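Local coordinates for protein member of DUF4221 family (Bacteroides vulgatus, PDB 3S9J) that is of unknown function but folds as a six-bladed beta-propeller, a scaffold that in other proteins often carries a binding or catalytic site near its central axis, at residues I307-N310 with E314-G317; R102-N107 with I113-F118; Y296-G301 with F327-F332. All blocks are in the same frame, centred on the assembly; numbering follows the deposited sequence. Where two conformers were deposited one is given.

Contacts 1 and 2 are both hairpins between the third and fourth strands of four-stranded propeller blades, on opposite sides of the chain's centre, their centres about 38 Å apart. Contact 3 lies nearer the middle, its centre about 12 Å from that of the chain, and joins a loop to strand 327-334, which opens the next blade. Contact 1 is nested within the loop that contact 3 closes, and the two come within about 11 Å at their nearest atoms; contacts 2 and 3 stay about 19 Å apart likewise. A sodium ion lies about 10 Å from the Ile106 side chain of contact 2. Glycerol and formic acid at contact 3, and formic acid at contact 2, probably come from the crystallisation liquor.

Contact 1: residues I307-N310 with E314-G317; sequences IVLN and EIIG
With CG held between the backbone N and the carbonyl carbon (chi1 65°), the Asn310 amide folds over the turn toward Glu314, whose own CG stands beside its backbone N (chi1 -60°) on an otherwise extended chain. The amide is used at both ends. ND2 gives a nearly straight bond to Glu314 OE1 (3.0 Å) from within its own amide plane, meeting the carboxylate on its anti side, while OD1 takes Glu314 N from above the carbonyl plane. A backbone bond, Asn310 N to Glu314 O (2.9 Å), pairs the strands next to the turn. With an alanine here, Glu314 N is likely to lose its side-chain acceptor, and the Glu314 carboxylate to be left free to turn. These strands form the outer hairpin of a propeller blade, interrupted by a classic beta bulge: Ile316 and Gly317 both face Val308, whose O accepts Ile316 N at 2.9 Å and, weakly, Gly317 N. Val308 N returns a bond to Gly317 O (2.8 Å). Val308 CG1 lies against Ile316 CG1 (3.7 Å), beside Leu10 and Val8 of strand 8-19. On the other face, Ile315 rests its CG2 on Ile307 CG2 (3.8 Å) and its CG1 on Leu309 CD2.

Contact 2: residues R102-N107 with I113-F118; sequences RLSSIN and IRNYNF. With FMT (formic acid), chain I.
Backbone bonds knit Arg102-Asn107 to Ile113-Phe118 as antiparallel strands. Leu103 and Tyr116 exchange both bonds, Tyr116 N reaching Leu103 O at 2.7 Å; Ser105 N binds Arg114 O, and Ile113 N binds Ser105 O.

Polar side chains meet on the face of Ser104 and Asn115. Ser104 OG donates to Asn115 OD1 (2.7 Å) in the carbonyl plane of the amide. The same oxygen accepts a hydrogen bond from a water that lies at the edge of the Arg102 guanidinium, in its plane, and accepts from NH1, so two donors grip OD1. Arg102 runs out with CG anti to the backbone N (chi1 -178°), and this chi1 and an equally extended chi2 carry CD to 3.5 Å from Asn115 OD1; the bend at chi3 then turns the guanidinium so that one face meets Asn115 ND2, the two planes 33° apart. On the other face Ser105 OG shares a water with Tyr116 OH, which also bonds Leu172 O. Ser105 OG also accepts Arg114 N, weakly. In the conformer given, Tyr116 CE2 lies over one face of the Arg114 guanidinium, whose NH1 is bonded to Arg173 O. At the turn end, Asn107 ND2 donates a nearly straight bond to O2 of a formic acid (2.7 Å).

Apolar contacts are fewer. In the conformer given, Leu103 CD2 touches Tyr116 CD1 (4.1 Å), and the ring edge lies against Leu103 O; Gln170 of the next blade flanks both residues. Ile113 CD1 reaches the backbone of Ile106, 3.7 Å from its C.

Ile113 and Arg114 both face Ser105, a classic beta bulge in the hairpin that forms the third and outermost strands of a propeller blade.

Contact 3: residues Y296-G301 with F327-F332; sequences YETPKG and FYKMSF. With GOL (glycerol), chain S; FMT (formic acid), chain K.
A type I beta turn from Phe327 to Met330, closed by Met330 N to Phe327 O (3.0 Å), turns Lys329 toward the irregular loop around Thr298. Beyond CG the Lys329 chain is extended, which carries NZ to Thr298 OG1 for a hydrogen bond of 2.8 Å. NZ also donates to a water that accepts from Thr298 N and donates to Glu297 OE1, itself bonded to Tyr133 OH; this water joins the ammonium and carboxylate without direct contact. Thr298 CG2, anti to the backbone N (chi1 -56° for OG1), meets Tyr328 OH at 3.4 Å, the two side chains crossing at about a right angle; that hydroxyl is bonded to Glu284. The turn interrupts strand 327-334, the inner edge strand of the blade that strand 8-19 closes. The contact ties it to the loop between strands 278-284 and 304-309 of the preceding blade. A glycerol sits between the segments: O1 lies over the centre of the Phe327 ring and accepts from Lys329 N, C1 lies over the Tyr328 ring, and O3 donates to Pro299 O (2.8 Å). Lys300 NZ approaches the Phe327 edge at CE1 (4.2 Å) and holds formic acid O1 at 2.6 Å.

Contact 1: residues I307-N310 with E314-G317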
ATOM      1  N   ILE A 307      12.793   7.440   4.507  1.00 28.30           N
ATOM      2  CA  ILE A 307      13.113   8.807   4.129  1.00 28.36           C
ATOM      3  C   ILE A 307      11.939   9.706   4.532  1.00 29.16           C
ATOM      4  O   ILE A 307      10.789   9.386   4.240  1.00 28.50           O
ATOM      5  CB  ILE A 307      13.309   8.921   2.600  1.00 28.54           C
ATOM      6  CG1 ILE A 307      14.388   7.942   2.107  1.00 31.76           C
ATOM      7  CG2 ILE A 307      13.563  10.372   2.215  1.00 29.36           C
ATOM      8  CD1 ILE A 307      14.278   7.524   0.632  1.00 32.60           C
ATOM      9  N   VAL A 308      12.232  10.820   5.190  1.00 31.31           N
ATOM     10  CA  VAL A 308      11.225  11.803   5.566  1.00 31.26           C
ATOM     11  C   VAL A 308      11.323  13.008   4.623  1.00 32.49           C
ATOM     12  O   VAL A 308      12.393  13.577   4.459  1.00 34.49           O
ATOM     13  CB  VAL A 308      11.391  12.271   7.030  1.00 34.72           C
ATOM     14  CG1 VAL A 308      10.275  13.266   7.390  1.00 33.66           C
ATOM     15  CG2 VAL A 308      11.368  11.067   7.991  1.00 32.60           C
ATOM     16  N   LEU A 309      10.216  13.376   3.984  1.00 31.13           N
ATOM     17  CA  LEU A 309      10.174  14.544   3.119  1.00 32.22           C
ATOM     18  C   LEU A 309       9.162  15.529   3.696  1.00 35.05           C
ATOM     19  O   LEU A 309       8.127  15.118   4.241  1.00 33.87           O
ATOM     20  CB  LEU A 309       9.756  14.171   1.698  1.00 32.93           C
ATOM     21  CG  LEU A 309      10.633  13.144   0.969  1.00 31.93           C
ATOM     22  CD1 LEU A 309      10.085  11.693   1.106  1.00 31.03           C
ATOM     23  CD2 LEU A 309      10.814  13.538  -0.513  1.00 33.23           C
ATOM     24  N   ASN A 310       9.442  16.820   3.575  1.00 36.49           N
ATOM     25  CA  ASN A 310       8.483  17.811   4.045  1.00 36.53           C
ATOM     26  C   ASN A 310       7.407  18.040   2.984  1.00 34.53           C
ATOM     27  O   ASN A 310       7.407  17.363   1.959  1.00 34.82           O
ATOM     28  CB  ASN A 310       9.180  19.118   4.494  1.00 35.72           C
ATOM     29  CG  ASN A 310       9.872  19.846   3.362  1.00 39.81           C
ATOM     30  OD1 ASN A 310       9.577  19.636   2.183  1.00 40.41           O
ATOM     31  ND2 ASN A 310      10.790  20.738   3.723  1.00 39.59           N
ATOM     32  N   GLU A 314      10.988  18.156  -0.065  1.00 40.00           N
ATOM     33  CA  GLU A 314      12.396  18.224   0.244  1.00 39.95           C
ATOM     34  C   GLU A 314      12.714  17.134   1.259  1.00 37.93           C
ATOM     35  O   GLU A 314      11.999  16.967   2.244  1.00 38.08           O
ATOM     36  CB  GLU A 314      12.752  19.606   0.799  1.00 42.50           C
ATOM     37  CG  GLU A 314      12.452  20.739  -0.193  1.00 46.81           C
ATOM     38  CD  GLU A 314      12.486  22.126   0.425  1.00 53.99           C
ATOM     39  OE1 GLU A 314      12.419  22.249   1.672  1.00 48.97           O
ATOM     40  OE2 GLU A 314      12.560  23.096  -0.361  1.00 56.13           O
ATOM     41  N   ILE A 315      13.776  16.373   1.008  1.00 37.34           N
ATOM     42  CA  ILE A 315      14.236  15.364   1.966  1.00 37.22           C
ATOM     43  C   ILE A 315      14.807  16.066   3.206  1.00 38.36           C
ATOM     44  O   ILE A 315      15.727  16.884   3.088  1.00 38.91           O
ATOM     45  CB  ILE A 315      15.313  14.446   1.362  1.00 39.56           C
ATOM     46  CG1 ILE A 315      14.760  13.669   0.166  1.00 38.91           C
ATOM     47  CG2 ILE A 315      15.838  13.447   2.428  1.00 37.30           C
ATOM     48  CD1 ILE A 315      15.833  12.950  -0.620  1.00 36.48           C
ATOM     49  N   ILE A 316      14.247  15.773   4.376  1.00 36.16           N
ATOM     50  CA  ILE A 316      14.690  16.381   5.632  1.00 38.86           C
ATOM     51  C   ILE A 316      15.374  15.379   6.575  1.00 38.66           C
ATOM     52  O   ILE A 316      15.956  15.766   7.584  1.00 38.70           O
ATOM     53  CB  ILE A 316      13.567  17.167   6.356  1.00 39.23           C
ATOM     54  CG1 ILE A 316      12.311  16.305   6.616  1.00 37.12           C
ATOM     55  CG2 ILE A 316      13.222  18.398   5.558  1.00 41.46           C
ATOM     56  CD1 ILE A 316      11.354  16.918   7.656  1.00 37.08           C
ATOM     57  N   GLY A 317      15.319  14.091   6.236  1.00 36.93           N
ATOM     58  CA  GLY A 317      16.041  13.093   6.994  1.00 36.15           C
ATOM     59  C   GLY A 317      15.795  11.691   6.496  1.00 33.26           C
ATOM     60  O   GLY A 317      14.929  11.452   5.632  1.00 33.00           O
TER

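Contact 2: residues R102-N107 with I113-F118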
ATOM      1  N   ARG A 102     -15.424  -7.094  -9.326  1.00 22.83           N
ATOM      2  CA  ARG A 102     -16.484  -6.403  -8.590  1.00 23.58           C
ATOM      3  C   ARG A 102     -15.902  -5.529  -7.493  1.00 24.38           C
ATOM      4  O   ARG A 102     -15.000  -5.952  -6.764  1.00 22.34           O
ATOM      5  CB  ARG A 102     -17.471  -7.410  -7.979  1.00 21.60           C
ATOM      6  CG  ARG A 102     -18.647  -6.803  -7.226  1.00 27.56           C
ATOM      7  CD  ARG A 102     -19.557  -7.863  -6.610  1.00 29.19           C
ATOM      8  NE  ARG A 102     -20.207  -8.652  -7.644  1.00 31.28           N
ATOM      9  CZ  ARG A 102     -20.903  -9.783  -7.457  1.00 31.38           C
ATOM     10  NH1 ARG A 102     -21.109 -10.310  -6.256  1.00 30.08           N
ATOM     11  NH2 ARG A 102     -21.422 -10.396  -8.514  1.00 37.38           N
ATOM     12  N   LEU A 103     -16.427  -4.305  -7.402  1.00 22.99           N
ATOM     13  CA  LEU A 103     -16.271  -3.454  -6.244  0.50 21.91           C
ATOM     14  C   LEU A 103     -17.599  -3.460  -5.485  1.00 22.49           C
ATOM     15  O   LEU A 103     -18.661  -3.479  -6.100  1.00 22.76           O
ATOM     16  CB  LEU A 103     -15.931  -2.038  -6.719  0.50 23.37           C
ATOM     17  CG  LEU A 103     -15.784  -0.906  -5.723  0.50 25.85           C
ATOM     18  CD1 LEU A 103     -14.447  -1.001  -5.035  0.50 22.07           C
ATOM     19  CD2 LEU A 103     -15.895   0.385  -6.496  0.50 26.85           C
ATOM     20  N   SER A 104     -17.564  -3.441  -4.151  1.00 22.82           N
ATOM     21  CA  SER A 104     -18.814  -3.410  -3.371  1.00 21.64           C
ATOM     22  C   SER A 104     -18.726  -2.405  -2.220  1.00 22.51           C
ATOM     23  O   SER A 104     -17.650  -2.202  -1.651  1.00 23.99           O
ATOM     24  CB  SER A 104     -19.171  -4.779  -2.793  1.00 23.92           C
ATOM     25  OG  SER A 104     -19.293  -5.798  -3.773  1.00 23.39           O
ATOM     26  N   SER A 105     -19.845  -1.760  -1.896  1.00 21.19           N
ATOM     27  CA  SER A 105     -19.936  -0.953  -0.694  1.00 21.96           C
ATOM     28  C   SER A 105     -20.726  -1.718   0.340  1.00 23.04           C
ATOM     29  O   SER A 105     -21.687  -2.422   0.026  1.00 22.76           O
ATOM     30  CB  SER A 105     -20.552   0.411  -0.962  1.00 24.05           C
ATOM     31  OG  SER A 105     -21.805   0.240  -1.597  1.00 23.45           O
ATOM     32  N   ILE A 106     -20.255  -1.640   1.581  1.00 22.42           N
ATOM     33  CA  ILE A 106     -20.915  -2.301   2.707  1.00 23.19           C
ATOM     34  C   ILE A 106     -21.068  -1.349   3.867  1.00 22.68           C
ATOM     35  O   ILE A 106     -20.372  -0.328   3.952  1.00 22.98           O
ATOM     36  CB  ILE A 106     -20.168  -3.583   3.166  1.00 22.48           C
ATOM     37  CG1 ILE A 106     -18.783  -3.279   3.736  1.00 19.52           C
ATOM     38  CG2 ILE A 106     -20.017  -4.567   2.025  1.00 22.63           C
ATOM     39  CD1 ILE A 106     -18.099  -4.510   4.361  1.00 21.91           C
ATOM     40  N   ASN A 107     -22.014  -1.659   4.760  1.00 24.04           N
ATOM     41  CA  ASN A 107     -22.107  -0.907   6.027  1.00 25.88           C
ATOM     42  C   ASN A 107     -21.368  -1.613   7.183  1.00 24.27           C
ATOM     43  O   ASN A 107     -20.699  -2.633   6.971  1.00 25.52           O
ATOM     44  CB  ASN A 107     -23.566  -0.598   6.377  1.00 27.20           C
ATOM     45  CG  ASN A 107     -24.388  -1.830   6.682  1.00 28.49           C
ATOM     46  OD1 ASN A 107     -23.850  -2.877   7.013  1.00 24.11           O
ATOM     47  ND2 ASN A 107     -25.724  -1.707   6.573  1.00 28.72           N
ATOM     48  N   ILE A 113     -24.528  -2.521   0.364  1.00 25.25           N
ATOM     49  CA  ILE A 113     -25.216  -1.321  -0.108  1.00 25.29           C
ATOM     50  C   ILE A 113     -25.343  -1.439  -1.628  1.00 28.19           C
ATOM     51  O   ILE A 113     -26.466  -1.469  -2.149  1.00 28.22           O
ATOM     52  CB  ILE A 113     -24.485  -0.060   0.339  1.00 25.96           C
ATOM     53  CG1 ILE A 113     -24.442   0.005   1.887  1.00 31.01           C
ATOM     54  CG2 ILE A 113     -25.131   1.224  -0.264  1.00 28.07           C
ATOM     55  CD1 ILE A 113     -23.520   1.108   2.482  1.00 26.40           C
ATOM     56  N   ARG A 114     -24.214  -1.550  -2.330  1.00 27.27           N
ATOM     57  CA  ARG A 114     -24.230  -1.800  -3.761  0.50 28.31           C
ATOM     58  C   ARG A 114     -23.066  -2.636  -4.243  1.00 27.30           C
ATOM     59  O   ARG A 114     -21.989  -2.570  -3.697  1.00 24.84           O
ATOM     60  CB  ARG A 114     -24.218  -0.488  -4.511  0.50 29.40           C
ATOM     61  CG  ARG A 114     -25.534   0.205  -4.420  0.50 31.96           C
ATOM     62  CD  ARG A 114     -25.630   1.308  -5.393  0.50 32.90           C
ATOM     63  NE  ARG A 114     -25.258   0.910  -6.745  0.50 30.86           N
ATOM     64  CZ  ARG A 114     -25.208   1.781  -7.743  0.50 30.20           C
ATOM     65  NH1 ARG A 114     -25.486   3.048  -7.480  0.50 22.29           N
ATOM     66  NH2 ARG A 114     -24.859   1.401  -8.968  0.50 30.86           N
ATOM     67  N   ASN A 115     -23.327  -3.439  -5.283  1.00 26.68           N
ATOM     68  CA  ASN A 115     -22.267  -4.130  -6.032  1.00 26.75           C
ATOM     69  C   ASN A 115     -22.035  -3.371  -7.336  1.00 28.25           C
ATOM     70  O   ASN A 115     -23.002  -2.904  -7.947  1.00 29.93           O
ATOM     71  CB  ASN A 115     -22.696  -5.541  -6.390  1.00 30.39           C
ATOM     72  CG  ASN A 115     -22.728  -6.465  -5.204  1.00 31.96           C
ATOM     73  OD1 ASN A 115     -21.820  -6.472  -4.364  1.00 26.90           O
ATOM     74  ND2 ASN A 115     -23.753  -7.307  -5.166  1.00 30.42           N
ATOM     75  N   TYR A 116     -20.787  -3.220  -7.746  1.00 25.24           N
ATOM     76  CA  TYR A 116     -20.421  -2.618  -9.005  1.00 25.76           C
ATOM     77  C   TYR A 116     -19.553  -3.577  -9.813  1.00 26.30           C
ATOM     78  O   TYR A 116     -18.550  -4.062  -9.330  1.00 24.46           O
ATOM     79  CB  TYR A 116     -19.595  -1.362  -8.812  1.00 25.33           C
ATOM     80  CG  TYR A 116     -20.180  -0.322  -7.889  1.00 27.19           C
ATOM     81  CD1 TYR A 116     -19.904  -0.349  -6.529  1.00 27.28           C
ATOM     82  CD2 TYR A 116     -20.955   0.727  -8.382  1.00 29.65           C
ATOM     83  CE1 TYR A 116     -20.416   0.600  -5.664  1.00 28.11           C
ATOM     84  CE2 TYR A 116     -21.453   1.707  -7.524  1.00 27.15           C
ATOM     85  CZ  TYR A 116     -21.186   1.640  -6.162  1.00 28.23           C
ATOM     86  OH  TYR A 116     -21.660   2.590  -5.305  1.00 28.61           O
ATOM     87  N   ASN A 117     -19.892  -3.766 -11.080  1.00 28.42           N
ATOM     88  CA  ASN A 117     -18.988  -4.416 -12.021  1.00 27.33           C
ATOM     89  C   ASN A 117     -17.890  -3.452 -12.406  1.00 28.85           C
ATOM     90  O   ASN A 117     -18.156  -2.299 -12.746  1.00 30.59           O
ATOM     91  CB  ASN A 117     -19.770  -4.879 -13.253  1.00 28.61           C
ATOM     92  CG  ASN A 117     -18.898  -5.547 -14.300  1.00 34.44           C
ATOM     93  OD1 ASN A 117     -18.318  -6.601 -14.041  1.00 32.77           O
ATOM     94  ND2 ASN A 117     -18.792  -4.932 -15.493  1.00 33.79           N
ATOM     95  N   PHE A 118     -16.634  -3.892 -12.338  1.00 25.32           N
ATOM     96  CA  PHE A 118     -15.509  -3.011 -12.684  0.50 26.68           C
ATOM     97  C   PHE A 118     -14.656  -3.742 -13.715  1.00 30.43           C
ATOM     98  O   PHE A 118     -13.953  -4.713 -13.417  1.00 29.86           O
ATOM     99  CB  PHE A 118     -14.673  -2.596 -11.448  0.50 26.92           C
ATOM    100  CG  PHE A 118     -13.746  -1.380 -11.651  0.50 20.20           C
ATOM    101  CD1 PHE A 118     -12.859  -1.291 -12.723  0.50 24.87           C
ATOM    102  CD2 PHE A 118     -13.675  -0.386 -10.682  0.50 20.40           C
ATOM    103  CE1 PHE A 118     -11.984  -0.216 -12.848  0.50 25.52           C
ATOM    104  CE2 PHE A 118     -12.809   0.695 -10.796  0.50 22.41           C
ATOM    105  CZ  PHE A 118     -11.955   0.784 -11.890  0.50 28.86           C
TER
HETATM  106  C   FMT I 407     -26.735   1.329   4.864  1.00 64.59           C
HETATM  107  O1  FMT I 407     -25.988   2.291   5.092  1.00 64.43           O
HETATM  108  O2  FMT I 407     -27.062   0.535   5.745  1.00 63.59           O
HETATM  109  O   HOH W   1     -20.689  -9.019  -3.775  1.00 25.12           O
HETATM  110  O   HOH W   2     -22.368   2.655  -2.722  1.00 25.51           O

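Contact 3: residues Y296-G301 with F327-F332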
ATOM      1  N   TYR A 296       9.184 -15.706  -2.974  1.00 30.93           N
ATOM      2  CA  TYR A 296       7.952 -14.980  -3.245  0.50 31.38           C
ATOM      3  C   TYR A 296       7.639 -13.910  -2.187  1.00 31.66           C
ATOM      4  O   TYR A 296       6.711 -13.126  -2.355  1.00 34.24           O
ATOM      5  CB  TYR A 296       6.797 -15.976  -3.442  0.50 30.72           C
ATOM      6  CG  TYR A 296       6.916 -16.748  -4.747  0.50 18.85           C
ATOM      7  CD1 TYR A 296       6.841 -16.103  -5.962  0.50 21.53           C
ATOM      8  CD2 TYR A 296       7.092 -18.108  -4.755  0.50 27.53           C
ATOM      9  CE1 TYR A 296       6.957 -16.787  -7.148  0.50 23.79           C
ATOM     10  CE2 TYR A 296       7.211 -18.795  -5.926  0.50 18.48           C
ATOM     11  CZ  TYR A 296       7.135 -18.137  -7.121  0.50 23.06           C
ATOM     12  OH  TYR A 296       7.236 -18.835  -8.312  0.50 28.78           O
ATOM     13  N   GLU A 297       8.426 -13.831  -1.130  1.00 29.68           N
ATOM     14  CA  GLU A 297       8.162 -12.809  -0.110  1.00 30.69           C
ATOM     15  C   GLU A 297       9.448 -12.120   0.320  1.00 27.79           C
ATOM     16  O   GLU A 297      10.538 -12.704   0.215  1.00 27.90           O
ATOM     17  CB  GLU A 297       7.465 -13.440   1.103  1.00 34.29           C
ATOM     18  CG  GLU A 297       6.033 -14.001   0.810  1.00 40.55           C
ATOM     19  CD  GLU A 297       4.961 -12.936   0.409  1.00 38.67           C
ATOM     20  OE1 GLU A 297       5.047 -11.760   0.848  1.00 38.96           O
ATOM     21  OE2 GLU A 297       3.995 -13.307  -0.306  1.00 45.41           O
ATOM     22  N   THR A 298       9.322 -10.892   0.799  1.00 24.28           N
ATOM     23  CA  THR A 298      10.472 -10.148   1.304  1.00 25.32           C
ATOM     24  C   THR A 298      11.087 -10.906   2.480  1.00 25.09           C
ATOM     25  O   THR A 298      10.381 -11.350   3.438  1.00 23.12           O
ATOM     26  CB  THR A 298      10.084  -8.717   1.716  1.00 25.57           C
ATOM     27  OG1 THR A 298       9.480  -8.057   0.592  1.00 25.84           O
ATOM     28  CG2 THR A 298      11.327  -7.940   2.244  1.00 25.04           C
ATOM     29  N   PRO A 299      12.407 -11.125   2.422  1.00 23.63           N
ATOM     30  CA  PRO A 299      13.037 -11.856   3.497  1.00 24.74           C
ATOM     31  C   PRO A 299      12.915 -11.155   4.837  1.00 23.25           C
ATOM     32  O   PRO A 299      12.957  -9.927   4.904  1.00 23.20           O
ATOM     33  CB  PRO A 299      14.536 -11.868   3.081  1.00 25.49           C
ATOM     34  CG  PRO A 299      14.506 -11.742   1.637  1.00 28.88           C
ATOM     35  CD  PRO A 299      13.355 -10.852   1.319  1.00 26.21           C
ATOM     36  N   LYS A 300      12.816 -11.953   5.895  1.00 24.02           N
ATOM     37  CA  LYS A 300      12.631 -11.401   7.241  1.00 26.81           C
ATOM     38  C   LYS A 300      13.861 -10.597   7.638  1.00 26.22           C
ATOM     39  O   LYS A 300      13.783  -9.714   8.475  1.00 23.49           O
ATOM     40  CB  LYS A 300      12.398 -12.517   8.254  1.00 27.60           C
ATOM     41  CG  LYS A 300      11.285 -13.492   7.902  1.00 31.86           C
ATOM     42  CD  LYS A 300      10.009 -12.840   7.521  1.00 36.21           C
ATOM     43  CE  LYS A 300       8.939 -13.917   7.324  1.00 42.82           C
ATOM     44  NZ  LYS A 300       7.681 -13.295   7.022  1.00 38.29           N
ATOM     45  N   GLY A 301      15.021 -10.901   7.039  1.00 25.11           N
ATOM     46  CA  GLY A 301      16.243 -10.183   7.369  1.00 26.23           C
ATOM     47  C   GLY A 301      16.567  -8.960   6.529  1.00 26.68           C
ATOM     48  O   GLY A 301      17.606  -8.336   6.746  1.00 26.49           O
ATOM     49  N   PHE A 327       7.951  -5.651  10.614  1.00 22.77           N
ATOM     50  CA  PHE A 327       7.168  -6.123   9.497  1.00 21.14           C
ATOM     51  C   PHE A 327       6.608  -4.848   8.850  1.00 22.97           C
ATOM     52  O   PHE A 327       5.483  -4.403   9.159  1.00 20.66           O
ATOM     53  CB  PHE A 327       6.063  -7.092   9.948  1.00 24.31           C
ATOM     54  CG  PHE A 327       5.437  -7.826   8.810  1.00 23.11           C
ATOM     55  CD1 PHE A 327       5.982  -9.032   8.363  1.00 25.59           C
ATOM     56  CD2 PHE A 327       4.381  -7.285   8.107  1.00 21.70           C
ATOM     57  CE1 PHE A 327       5.425  -9.706   7.258  1.00 27.13           C
ATOM     58  CE2 PHE A 327       3.844  -7.962   7.021  1.00 21.58           C
ATOM     59  CZ  PHE A 327       4.373  -9.154   6.599  1.00 24.79           C
ATOM     60  N   TYR A 328       7.435  -4.204   8.014  1.00 21.86           N
ATOM     61  CA  TYR A 328       7.101  -2.860   7.543  1.00 22.29           C
ATOM     62  C   TYR A 328       5.970  -2.840   6.526  1.00 19.82           C
ATOM     63  O   TYR A 328       5.442  -1.759   6.252  1.00 23.13           O
ATOM     64  CB  TYR A 328       8.338  -2.111   7.020  1.00 23.08           C
ATOM     65  CG  TYR A 328       9.064  -2.778   5.878  1.00 24.15           C
ATOM     66  CD1 TYR A 328       8.565  -2.682   4.574  1.00 24.29           C
ATOM     67  CD2 TYR A 328      10.223  -3.490   6.081  1.00 26.02           C
ATOM     68  CE1 TYR A 328       9.205  -3.302   3.503  1.00 26.42           C
ATOM     69  CE2 TYR A 328      10.904  -4.089   5.002  1.00 26.53           C
ATOM     70  CZ  TYR A 328      10.397  -4.000   3.729  1.00 28.03           C
ATOM     71  OH  TYR A 328      11.005  -4.600   2.661  1.00 31.93           O
ATOM     72  N   LYS A 329       5.587  -3.989   5.998  1.00 19.84           N
ATOM     73  CA  LYS A 329       4.407  -4.090   5.167  1.00 19.49           C
ATOM     74  C   LYS A 329       3.086  -4.003   5.960  1.00 21.55           C
ATOM     75  O   LYS A 329       2.003  -4.063   5.364  1.00 21.37           O
ATOM     76  CB  LYS A 329       4.458  -5.332   4.276  1.00 20.84           C
ATOM     77  CG  LYS A 329       5.639  -5.241   3.306  1.00 21.09           C
ATOM     78  CD  LYS A 329       5.607  -6.302   2.240  1.00 25.18           C
ATOM     79  CE  LYS A 329       6.809  -6.192   1.333  1.00 24.76           C
ATOM     80  NZ  LYS A 329       6.843  -7.239   0.243  1.00 24.45           N
HETATM   81  N   MSE A 330       3.207  -3.818   7.279  1.00 21.87           N
HETATM   82  CA  MSE A 330       2.106  -3.368   8.135  1.00 21.18           C
HETATM   83  C   MSE A 330       2.524  -2.094   8.867  1.00 23.66           C
HETATM   84  O   MSE A 330       3.055  -2.132   9.995  1.00 23.89           O
HETATM   85  CB  MSE A 330       1.691  -4.448   9.119  1.00 20.23           C
HETATM   86  CG  MSE A 330       0.800  -5.525   8.508  1.00 21.33           C
HETATM   87 SE   MSE A 330      -0.109  -6.602   9.842  0.75 16.59          SE
HETATM   88  CE  MSE A 330       1.448  -7.501  10.615  1.00 21.37           C
ATOM     89  N   SER A 331       2.369  -0.972   8.175  1.00 21.04           N
ATOM     90  CA  SER A 331       2.719   0.341   8.704  1.00 19.59           C
ATOM     91  C   SER A 331       1.512   1.268   8.521  1.00 22.29           C
ATOM     92  O   SER A 331       0.731   1.081   7.587  1.00 24.24           O
ATOM     93  CB  SER A 331       3.952   0.923   7.985  1.00 25.19           C
ATOM     94  OG  SER A 331       5.108   0.169   8.299  1.00 23.75           O
ATOM     95  N   PHE A 332       1.366   2.232   9.421  1.00 21.94           N
ATOM     96  CA  PHE A 332       0.337   3.262   9.287  1.00 22.31           C
ATOM     97  C   PHE A 332       0.724   4.520  10.024  1.00 22.83           C
ATOM     98  O   PHE A 332       1.544   4.505  10.953  1.00 25.26           O
ATOM     99  CB  PHE A 332      -1.018   2.769   9.791  1.00 22.94           C
ATOM    100  CG  PHE A 332      -1.134   2.638  11.301  1.00 22.55           C
ATOM    101  CD1 PHE A 332      -0.813   1.429  11.933  1.00 23.24           C
ATOM    102  CD2 PHE A 332      -1.615   3.679  12.089  1.00 23.56           C
ATOM    103  CE1 PHE A 332      -0.927   1.277  13.300  1.00 25.09           C
ATOM    104  CE2 PHE A 332      -1.729   3.535  13.489  1.00 26.83           C
ATOM    105  CZ  PHE A 332      -1.394   2.326  14.093  1.00 26.87           C
TER
HETATM  106  C1  GOL S 417       8.153  -6.853   5.359  1.00 27.14           C
HETATM  107  O1  GOL S 417       6.962  -6.636   6.068  1.00 22.90           O
HETATM  108  C2  GOL S 417       9.184  -7.413   6.353  1.00 27.83           C
HETATM  109  O2  GOL S 417       9.568  -6.332   7.150  1.00 28.65           O
HETATM  110  C3  GOL S 417      10.408  -7.902   5.607  1.00 32.90           C
HETATM  111  O3  GOL S 417      11.407  -8.290   6.533  1.00 31.98           O
HETATM  112  C   FMT K 409       6.120 -12.490   9.909  1.00 31.05           C
HETATM  113  O1  FMT K 409       7.293 -12.364   9.453  1.00 32.11           O
HETATM  114  O2  FMT K 409       5.184 -13.015   9.286  1.00 32.97           O
HETATM  115  O   HOH W   3       6.729  -9.819   1.363  1.00 28.33           O